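PDB 3PN9: proline dipeptidase from Streptococcus pneumoniae, which is probably the N-terminal part of a prolidase, an enzyme that cleaves dipeptides ending in proline and carries its metal site in a C-terminal domain. Local coordinates for residues T12-E17 and V49-E54; I30-G35 and Q132-I137. All blocks are in the same frame, centred on the assembly; numbering follows the deposited sequence.

Contact 1 of 2, residues T12-E17 and V49-E54; sequences TYLESE and VLADQE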
ATOM      1  N   THR A  12      -5.110  -5.211  -0.676  1.00 14.98           N
ATOM      2  CA  THR A  12      -4.256  -4.101  -0.248  1.00 17.46           C
ATOM      3  C   THR A  12      -3.723  -4.407   1.142  1.00 17.39           C
ATOM      4  O   THR A  12      -2.556  -4.100   1.502  1.00 17.10           O
ATOM      5  CB  THR A  12      -5.154  -2.772  -0.240  1.00 16.86           C
ATOM      6  OG1 THR A  12      -5.585  -2.546  -1.601  1.00 20.57           O
ATOM      7  CG2 THR A  12      -4.399  -1.582   0.214  1.00 21.76           C
ATOM      8  N   TYR A  13      -4.606  -4.923   1.997  1.00 17.11           N
ATOM      9  CA  TYR A  13      -4.243  -5.248   3.383  1.00 16.76           C
ATOM     10  C   TYR A  13      -3.149  -6.372   3.449  1.00 17.49           C
ATOM     11  O   TYR A  13      -2.208  -6.279   4.260  1.00 18.32           O
ATOM     12  CB  TYR A  13      -5.523  -5.744   4.086  1.00 17.53           C
ATOM     13  CG  TYR A  13      -5.355  -6.317   5.482  1.00 20.33           C
ATOM     14  CD1 TYR A  13      -5.143  -5.383   6.509  1.00 32.43           C
ATOM     15  CD2 TYR A  13      -5.424  -7.700   5.787  1.00 28.20           C
ATOM     16  CE1 TYR A  13      -4.998  -5.729   7.764  1.00 35.32           C
ATOM     17  CE2 TYR A  13      -5.283  -8.108   7.187  1.00 30.33           C
ATOM     18  CZ  TYR A  13      -5.057  -7.087   8.125  1.00 31.03           C
ATOM     19  OH  TYR A  13      -4.929  -7.130   9.552  1.00 36.28           O
ATOM     20  N   LEU A  14      -3.240  -7.378   2.532  1.00 17.35           N
ATOM     21  CA  LEU A  14      -2.250  -8.452   2.521  1.00 16.49           C
ATOM     22  C   LEU A  14      -0.881  -7.812   2.240  1.00 17.65           C
ATOM     23  O   LEU A  14       0.141  -8.177   2.857  1.00 17.71           O
ATOM     24  CB  LEU A  14      -2.571  -9.514   1.434  1.00 15.30           C
ATOM     25  CG  LEU A  14      -3.924 -10.232   1.691  1.00 19.97           C
ATOM     26  CD1 LEU A  14      -4.192 -11.250   0.538  1.00 18.65           C
ATOM     27  CD2 LEU A  14      -3.888 -10.993   3.055  1.00 16.92           C
ATOM     28  N   GLU A  15      -0.836  -6.863   1.296  1.00 17.19           N
ATOM     29  CA  GLU A  15       0.463  -6.267   1.028  1.00 19.48           C
ATOM     30  C   GLU A  15       0.986  -5.448   2.242  1.00 20.65           C
ATOM     31  O   GLU A  15       2.165  -5.581   2.617  1.00 20.84           O
ATOM     32  CB  GLU A  15       0.394  -5.385  -0.238  1.00 19.81           C
ATOM     33  CG  GLU A  15       1.695  -4.542  -0.378  1.00 25.15           C
ATOM     34  CD  GLU A  15       1.752  -3.763  -1.699  1.00 34.82           C
ATOM     35  OE1 GLU A  15       0.757  -3.718  -2.474  1.00 32.99           O
ATOM     36  OE2 GLU A  15       2.800  -3.175  -1.957  1.00 41.42           O
ATOM     37  N   SER A  16       0.156  -4.641   2.889  1.00 20.51           N
ATOM     38  CA  SER A  16       0.730  -3.745   3.912  1.00 22.45           C
ATOM     39  C   SER A  16       1.014  -4.588   5.188  1.00 23.69           C
ATOM     40  O   SER A  16       1.867  -4.211   5.950  1.00 22.16           O
ATOM     41  CB  SER A  16      -0.207  -2.588   4.276  1.00 24.38           C
ATOM     42  OG  SER A  16      -1.450  -3.109   4.659  1.00 26.77           O
ATOM     43  N   GLU A  17       0.326  -5.722   5.421  1.00 20.37           N
ATOM     44  CA  GLU A  17       0.670  -6.581   6.564  1.00 19.62           C
ATOM     45  C   GLU A  17       1.674  -7.718   6.259  1.00 21.10           C
ATOM     46  O   GLU A  17       1.923  -8.568   7.163  1.00 20.30           O
ATOM     47  CB  GLU A  17      -0.525  -7.304   7.097  1.00 19.51           C
ATOM     48  CG  GLU A  17      -1.580  -6.369   7.530  1.00 22.92           C
ATOM     49  CD  GLU A  17      -1.354  -5.865   8.969  1.00 34.27           C
ATOM     50  OE1 GLU A  17      -1.307  -6.636   9.952  1.00 34.90           O
ATOM     51  OE2 GLU A  17      -1.234  -4.655   9.115  1.00 35.90           O
ATOM     52  N   VAL A  49      -7.893 -15.740  -0.005  1.00 14.46           N
ATOM     53  CA  VAL A  49      -7.563 -14.521  -0.793  1.00 14.03           C
ATOM     54  C   VAL A  49      -6.043 -14.487  -0.768  1.00 15.05           C
ATOM     55  O   VAL A  49      -5.436 -14.316   0.282  1.00 15.18           O
ATOM     56  CB  VAL A  49      -8.118 -13.227  -0.128  1.00 16.97           C
ATOM     57  CG1 VAL A  49      -7.861 -12.020  -1.121  1.00 11.54           C
ATOM     58  CG2 VAL A  49      -9.697 -13.362   0.095  1.00 15.11           C
ATOM     59  N   LEU A  50      -5.462 -14.732  -1.919  1.00 15.69           N
ATOM     60  CA  LEU A  50      -4.045 -14.815  -2.058  1.00 16.44           C
ATOM     61  C   LEU A  50      -3.487 -13.403  -2.352  1.00 18.05           C
ATOM     62  O   LEU A  50      -4.190 -12.604  -2.950  1.00 17.58           O
ATOM     63  CB  LEU A  50      -3.759 -15.687  -3.325  1.00 15.70           C
ATOM     64  CG  LEU A  50      -4.143 -17.197  -3.021  1.00 18.85           C
ATOM     65  CD1 LEU A  50      -4.350 -18.052  -4.329  1.00 20.48           C
ATOM     66  CD2 LEU A  50      -2.948 -17.785  -2.195  1.00 18.79           C
ATOM     67  N   ALA A  51      -2.203 -13.164  -2.038  1.00 19.13           N
ATOM     68  CA  ALA A  51      -1.678 -11.784  -2.112  1.00 21.60           C
ATOM     69  C   ALA A  51      -1.567 -11.365  -3.556  1.00 23.53           C
ATOM     70  O   ALA A  51      -1.826 -10.183  -3.871  1.00 22.97           O
ATOM     71  CB  ALA A  51      -0.292 -11.662  -1.466  1.00 19.49           C
ATOM     72  N   ASP A  52      -1.173 -12.295  -4.428  1.00 23.14           N
ATOM     73  CA  ASP A  52      -0.759 -11.862  -5.762  1.00 24.71           C
ATOM     74  C   ASP A  52      -1.420 -12.582  -6.882  1.00 22.63           C
ATOM     75  O   ASP A  52      -0.918 -12.507  -8.030  1.00 19.93           O
ATOM     76  CB  ASP A  52       0.806 -12.037  -5.943  1.00 28.55           C
ATOM     77  CG  ASP A  52       1.614 -11.247  -4.907  1.00 36.51           C
ATOM     78  OD1 ASP A  52       1.229 -10.080  -4.521  1.00 45.01           O
ATOM     79  OD2 ASP A  52       2.659 -11.770  -4.450  1.00 43.71           O
ATOM     80  N   GLN A  53      -2.562 -13.218  -6.642  1.00 19.11           N
ATOM     81  CA  GLN A  53      -3.274 -13.759  -7.768  1.00 18.91           C
ATOM     82  C   GLN A  53      -4.713 -13.817  -7.382  1.00 17.48           C
ATOM     83  O   GLN A  53      -5.033 -13.525  -6.219  1.00 16.94           O
ATOM     84  CB  GLN A  53      -2.737 -15.188  -8.130  1.00 20.42           C
ATOM     85  CG  GLN A  53      -2.812 -16.223  -6.995  1.00 21.76           C
ATOM     86  CD  GLN A  53      -2.101 -17.521  -7.476  1.00 26.39           C
ATOM     87  OE1 GLN A  53      -0.887 -17.544  -7.534  1.00 27.51           O
ATOM     88  NE2 GLN A  53      -2.857 -18.486  -7.903  1.00 23.41           N
ATOM     89  N   GLU A  54      -5.579 -14.262  -8.265  1.00 16.87           N
ATOM     90  CA  GLU A  54      -7.034 -14.252  -7.962  1.00 19.75           C
ATOM     91  C   GLU A  54      -7.350 -15.186  -6.782  1.00 19.28           C
ATOM     92  O   GLU A  54      -6.576 -16.148  -6.528  1.00 18.52           O
ATOM     93  CB  GLU A  54      -7.835 -14.815  -9.141  1.00 19.95           C
ATOM     94  CG  GLU A  54      -8.196 -13.723 -10.169  1.00 30.06           C
ATOM     95  CD  GLU A  54      -9.293 -14.263 -11.202  1.00 35.64           C
ATOM     96  OE1 GLU A  54     -10.502 -13.823 -11.217  1.00 40.28           O
ATOM     97  OE2 GLU A  54      -8.870 -15.167 -11.915  1.00 33.40           O
TER
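L14, which meets V49 and A51 across the contact, projects from a helical turn closed by the 2.8 Å bond from E17 N to Y13 O. No hydrogen bond joins the two segments, and L14 alone carries the helix side. Its CG stands beside the backbone N (chi1 -63°) and CD1 continues the chain straight outward (chi2 178°), an extended shape that carries this one methyl end-on to the backbone where strand 46-50 runs out. L14 CD1 lies 3.3 Å from V49 O and 3.7 Å from the CA of A51, touching the main chain more than any side chain. On one flank V49 CG1 meets L14 CD1 at 4.1 Å; on the other, nearer the root of the leucine, the CB atoms of L14 and A51 are 4.3 Å apart. L50 points away from the helix, as strand alternation leads one to expect, and packs on V21. V49 also packs on L7, I10 and L11 and pairs through its backbone with A22. Beyond this apolar patch the helix turns charge outward: E15 forms salt bridges with R66 of the second subunit and K18 of the fourth, and E17 with R43 of the third. The arrangement is that of an alpha/beta domain of the creatinase/prolidase N-terminal type, in which helix 6-17 lies against one face of a mixed six-stranded sheet.

Contact 2 of 2, residues I30-G35 and Q132-I137; sequences INYLTG and QRMRLI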
ATOM      1  N   ILE A  30     -17.746 -14.972   4.200  1.00 14.58           N
ATOM      2  CA  ILE A  30     -17.608 -15.282   2.816  1.00 14.30           C
ATOM      3  C   ILE A  30     -18.743 -14.637   1.983  1.00 13.57           C
ATOM      4  O   ILE A  30     -18.519 -14.115   0.879  1.00 16.46           O
ATOM      5  CB  ILE A  30     -17.694 -16.892   2.646  1.00 13.34           C
ATOM      6  CG1 ILE A  30     -16.365 -17.464   3.255  1.00 13.42           C
ATOM      7  CG2 ILE A  30     -17.798 -17.177   1.110  1.00 14.45           C
ATOM      8  CD1 ILE A  30     -16.276 -19.088   3.288  1.00 13.51           C
ATOM      9  N   ASN A  31     -19.960 -14.729   2.506  1.00 14.56           N
ATOM     10  CA  ASN A  31     -21.064 -14.101   1.774  1.00 16.61           C
ATOM     11  C   ASN A  31     -20.933 -12.563   1.678  1.00 17.28           C
ATOM     12  O   ASN A  31     -21.109 -11.923   0.557  1.00 17.47           O
ATOM     13  CB  ASN A  31     -22.368 -14.446   2.518  1.00 16.70           C
ATOM     14  CG  ASN A  31     -23.581 -13.840   1.776  1.00 25.86           C
ATOM     15  OD1 ASN A  31     -23.639 -13.930   0.573  1.00 24.36           O
ATOM     16  ND2 ASN A  31     -24.503 -13.244   2.495  1.00 22.96           N
ATOM     17  N   TYR A  32     -20.490 -11.983   2.784  1.00 18.49           N
ATOM     18  CA  TYR A  32     -20.180 -10.489   2.804  1.00 20.75           C
ATOM     19  C   TYR A  32     -19.156 -10.083   1.700  1.00 20.17           C
ATOM     20  O   TYR A  32     -19.353  -9.096   0.963  1.00 19.31           O
ATOM     21  CB  TYR A  32     -19.629 -10.123   4.198  1.00 19.36           C
ATOM     22  CG  TYR A  32     -19.116  -8.687   4.291  1.00 21.27           C
ATOM     23  CD1 TYR A  32     -20.028  -7.601   4.127  1.00 19.50           C
ATOM     24  CD2 TYR A  32     -17.781  -8.438   4.512  1.00 19.33           C
ATOM     25  CE1 TYR A  32     -19.564  -6.198   4.233  1.00 22.05           C
ATOM     26  CE2 TYR A  32     -17.298  -7.090   4.632  1.00 24.18           C
ATOM     27  CZ  TYR A  32     -18.215  -6.010   4.473  1.00 23.53           C
ATOM     28  OH  TYR A  32     -17.721  -4.766   4.621  1.00 24.04           O
ATOM     29  N   LEU A  33     -18.069 -10.883   1.530  1.00 20.08           N
ATOM     30  CA  LEU A  33     -17.069 -10.581   0.559  1.00 17.78           C
ATOM     31  C   LEU A  33     -17.463 -11.000  -0.842  1.00 21.30           C
ATOM     32  O   LEU A  33     -16.949 -10.448  -1.761  1.00 22.71           O
ATOM     33  CB  LEU A  33     -15.729 -11.223   0.928  1.00 17.89           C
ATOM     34  CG  LEU A  33     -15.190 -10.884   2.317  1.00 18.49           C
ATOM     35  CD1 LEU A  33     -13.974 -11.799   2.767  1.00 23.70           C
ATOM     36  CD2 LEU A  33     -14.751  -9.358   2.344  1.00 18.25           C
ATOM     37  N   THR A  34     -18.332 -11.981  -1.046  1.00 20.03           N
ATOM     38  CA  THR A  34     -18.451 -12.532  -2.430  1.00 20.93           C
ATOM     39  C   THR A  34     -19.854 -12.606  -2.898  1.00 21.06           C
ATOM     40  O   THR A  34     -20.065 -12.854  -4.046  1.00 24.71           O
ATOM     41  CB  THR A  34     -17.893 -14.003  -2.586  1.00 19.58           C
ATOM     42  OG1 THR A  34     -18.732 -14.830  -1.791  1.00 20.44           O
ATOM     43  CG2 THR A  34     -16.456 -14.085  -2.062  1.00 19.40           C
ATOM     44  N   GLY A  35     -20.822 -12.468  -2.009  1.00 22.07           N
ATOM     45  CA  GLY A  35     -22.227 -12.670  -2.354  1.00 21.78           C
ATOM     46  C   GLY A  35     -22.591 -14.177  -2.504  1.00 23.02           C
ATOM     47  O   GLY A  35     -23.728 -14.487  -2.823  1.00 23.64           O
ATOM     48  N   GLN A 132     -14.075  -6.577  10.589  1.00 16.52           N
ATOM     49  CA  GLN A 132     -14.986  -5.713  11.359  1.00 19.48           C
ATOM     50  C   GLN A 132     -14.800  -4.196  10.943  1.00 20.07           C
ATOM     51  O   GLN A 132     -15.762  -3.488  10.882  1.00 20.26           O
ATOM     52  CB  GLN A 132     -14.716  -5.792  12.878  1.00 18.38           C
ATOM     53  CG  GLN A 132     -15.121  -7.252  13.335  1.00 18.85           C
ATOM     54  CD  GLN A 132     -14.737  -7.469  14.797  1.00 22.86           C
ATOM     55  OE1 GLN A 132     -13.660  -7.137  15.228  1.00 27.00           O
ATOM     56  NE2 GLN A 132     -15.621  -8.117  15.524  1.00 25.27           N
ATOM     57  N   ARG A 133     -13.571  -3.761  10.718  1.00 17.32           N
ATOM     58  CA  ARG A 133     -13.291  -2.377  10.242  1.00 19.91           C
ATOM     59  C   ARG A 133     -13.889  -2.146   8.889  1.00 19.85           C
ATOM     60  O   ARG A 133     -14.533  -1.084   8.590  1.00 17.24           O
ATOM     61  CB  ARG A 133     -11.699  -2.138  10.271  1.00 21.11           C
ATOM     62  CG  ARG A 133     -11.270  -0.676  10.007  1.00 30.68           C
ATOM     63  CD  ARG A 133      -9.718  -0.545   9.600  1.00 35.06           C
ATOM     64  NE  ARG A 133      -8.925  -1.477  10.385  1.00 30.79           N
ATOM     65  CZ  ARG A 133      -7.725  -1.939  10.011  1.00 37.53           C
ATOM     66  NH1 ARG A 133      -7.099  -1.538   8.821  1.00 32.73           N
ATOM     67  NH2 ARG A 133      -7.175  -2.836  10.808  1.00 34.31           N
HETATM   68  N   MSE A 134     -13.846  -3.183   8.018  1.00 17.03           N
HETATM   69  CA  MSE A 134     -14.371  -2.969   6.706  1.00 15.86           C
HETATM   70  C   MSE A 134     -15.890  -2.711   6.705  1.00 17.62           C
HETATM   71  O   MSE A 134     -16.461  -1.993   5.799  1.00 16.92           O
HETATM   72  CB  MSE A 134     -14.106  -4.295   5.856  1.00 15.50           C
HETATM   73  CG  MSE A 134     -14.329  -4.009   4.478  1.00 24.32           C
HETATM   74 SE   MSE A 134     -13.606  -5.697   3.421  1.00 29.93          SE
HETATM   75  CE  MSE A 134     -12.029  -5.948   4.240  1.00 17.12           C
ATOM     76  N   ARG A 135     -16.577  -3.336   7.645  1.00 16.59           N
ATOM     77  CA  ARG A 135     -18.036  -3.118   7.753  1.00 21.09           C
ATOM     78  C   ARG A 135     -18.390  -1.698   8.252  1.00 24.18           C
ATOM     79  O   ARG A 135     -19.561  -1.347   8.150  1.00 27.74           O
ATOM     80  CB  ARG A 135     -18.627  -4.097   8.768  1.00 21.50           C
ATOM     81  CG  ARG A 135     -18.490  -5.545   8.245  1.00 22.81           C
ATOM     82  CD  ARG A 135     -19.172  -6.540   9.229  1.00 28.58           C
ATOM     83  NE  ARG A 135     -19.050  -7.987   8.890  1.00 23.26           N
ATOM     84  CZ  ARG A 135     -19.859  -8.567   8.028  1.00 25.86           C
ATOM     85  NH1 ARG A 135     -20.847  -7.863   7.382  1.00 25.53           N
ATOM     86  NH2 ARG A 135     -19.737  -9.878   7.852  1.00 21.51           N
ATOM     87  N   LEU A 136     -17.434  -0.942   8.760  1.00 23.69           N
ATOM     88  CA  LEU A 136     -17.680   0.469   9.160  1.00 30.45           C
ATOM     89  C   LEU A 136     -17.746   1.431   8.001  1.00 38.83           C
ATOM     90  O   LEU A 136     -17.722   2.649   8.255  1.00 41.66           O
ATOM     91  CB  LEU A 136     -16.610   0.964  10.092  1.00 27.75           C
ATOM     92  CG  LEU A 136     -16.430   0.098  11.320  1.00 25.85           C
ATOM     93  CD1 LEU A 136     -15.309   0.672  12.148  1.00 31.66           C
ATOM     94  CD2 LEU A 136     -17.738  -0.062  12.129  1.00 25.49           C
ATOM     95  N   ILE A 137     -17.708   0.941   6.748  1.00 43.84           N
ATOM     96  CA  ILE A 137     -18.021   1.752   5.507  1.00 50.62           C
ATOM     97  C   ILE A 137     -19.159   0.998   4.812  1.00 54.89           C
ATOM     98  O   ILE A 137     -18.875  -0.074   4.208  1.00 57.01           O
ATOM     99  CB  ILE A 137     -16.778   1.905   4.572  1.00 50.43           C
ATOM    100  CG1 ILE A 137     -15.593   2.512   5.365  1.00 50.32           C
ATOM    101  CG2 ILE A 137     -17.144   2.672   3.261  1.00 50.97           C
ATOM    102  CD1 ILE A 137     -14.401   1.632   5.203  1.00 47.48           C
TER
HETATM  103  O   HOH W   1     -19.614  -2.880   4.186  1.00 35.12           O
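Y32 reaches across to R135 and M134, its ring sent out from helix 27-34 with CG anti to the backbone N (chi1 173°). R135 lies over one face of this ring, the two side chains running past each other in opposite senses. R135 CZ stands 4.0 Å from the Y32 ring centroid, 19° off the normal, a cation-pi contact in which the guanidinium is tilted by 32° from the ring plane. Nearer the hydroxyl, R135 CG makes an off-centre CH-pi contact, 4.3 Å from the Y32 centroid. A water in the plane of the ring lies 2.7 Å from Y32 OH and donates a hydrogen bond to I137 O (2.9 Å), linking the tyrosine to the end of the type I turn M134-I137. The selenium of selenomethionine M134 approaches the Y32 ring obliquely, a Met-aromatic contact. L33 follows, its side chain crossing that of M134 at about a right angle, with L33 CD2 4.0 Å from M134 SE. Next, T34 turns back on its own helix, OG1 donating to I30 O (2.8 Å). Helix 6-17 joins the ends of helices 27-34 and 128-134: I10 touches both L33 and M134, K6 adds a second cation-pi contact to Y32, and L33 continues inward onto V24 and L47 of the sheet.

Both contacts gather round helix 6-17. Contact 1 takes in its C-terminal half directly, whereas contact 2 joins helices 27-34 and 128-134, with K6, Q9 and I10 of that helix touching the joint. Their centres are about 16 Å apart and they do not touch, but strand 46-50 ties them together: V49 belongs to contact 1, and L47 receives L33 of contact 2. The chemistry follows the position. Contact 1 is buried and without hydrogen bonds, a leucine methyl against the backbone at the end of a strand, while charged residues of its helix pair with other subunits. Contact 2 is only partly buried and larger, combining a cation-pi contact, selenium and a bridging water, with exposed R135 on its outer side.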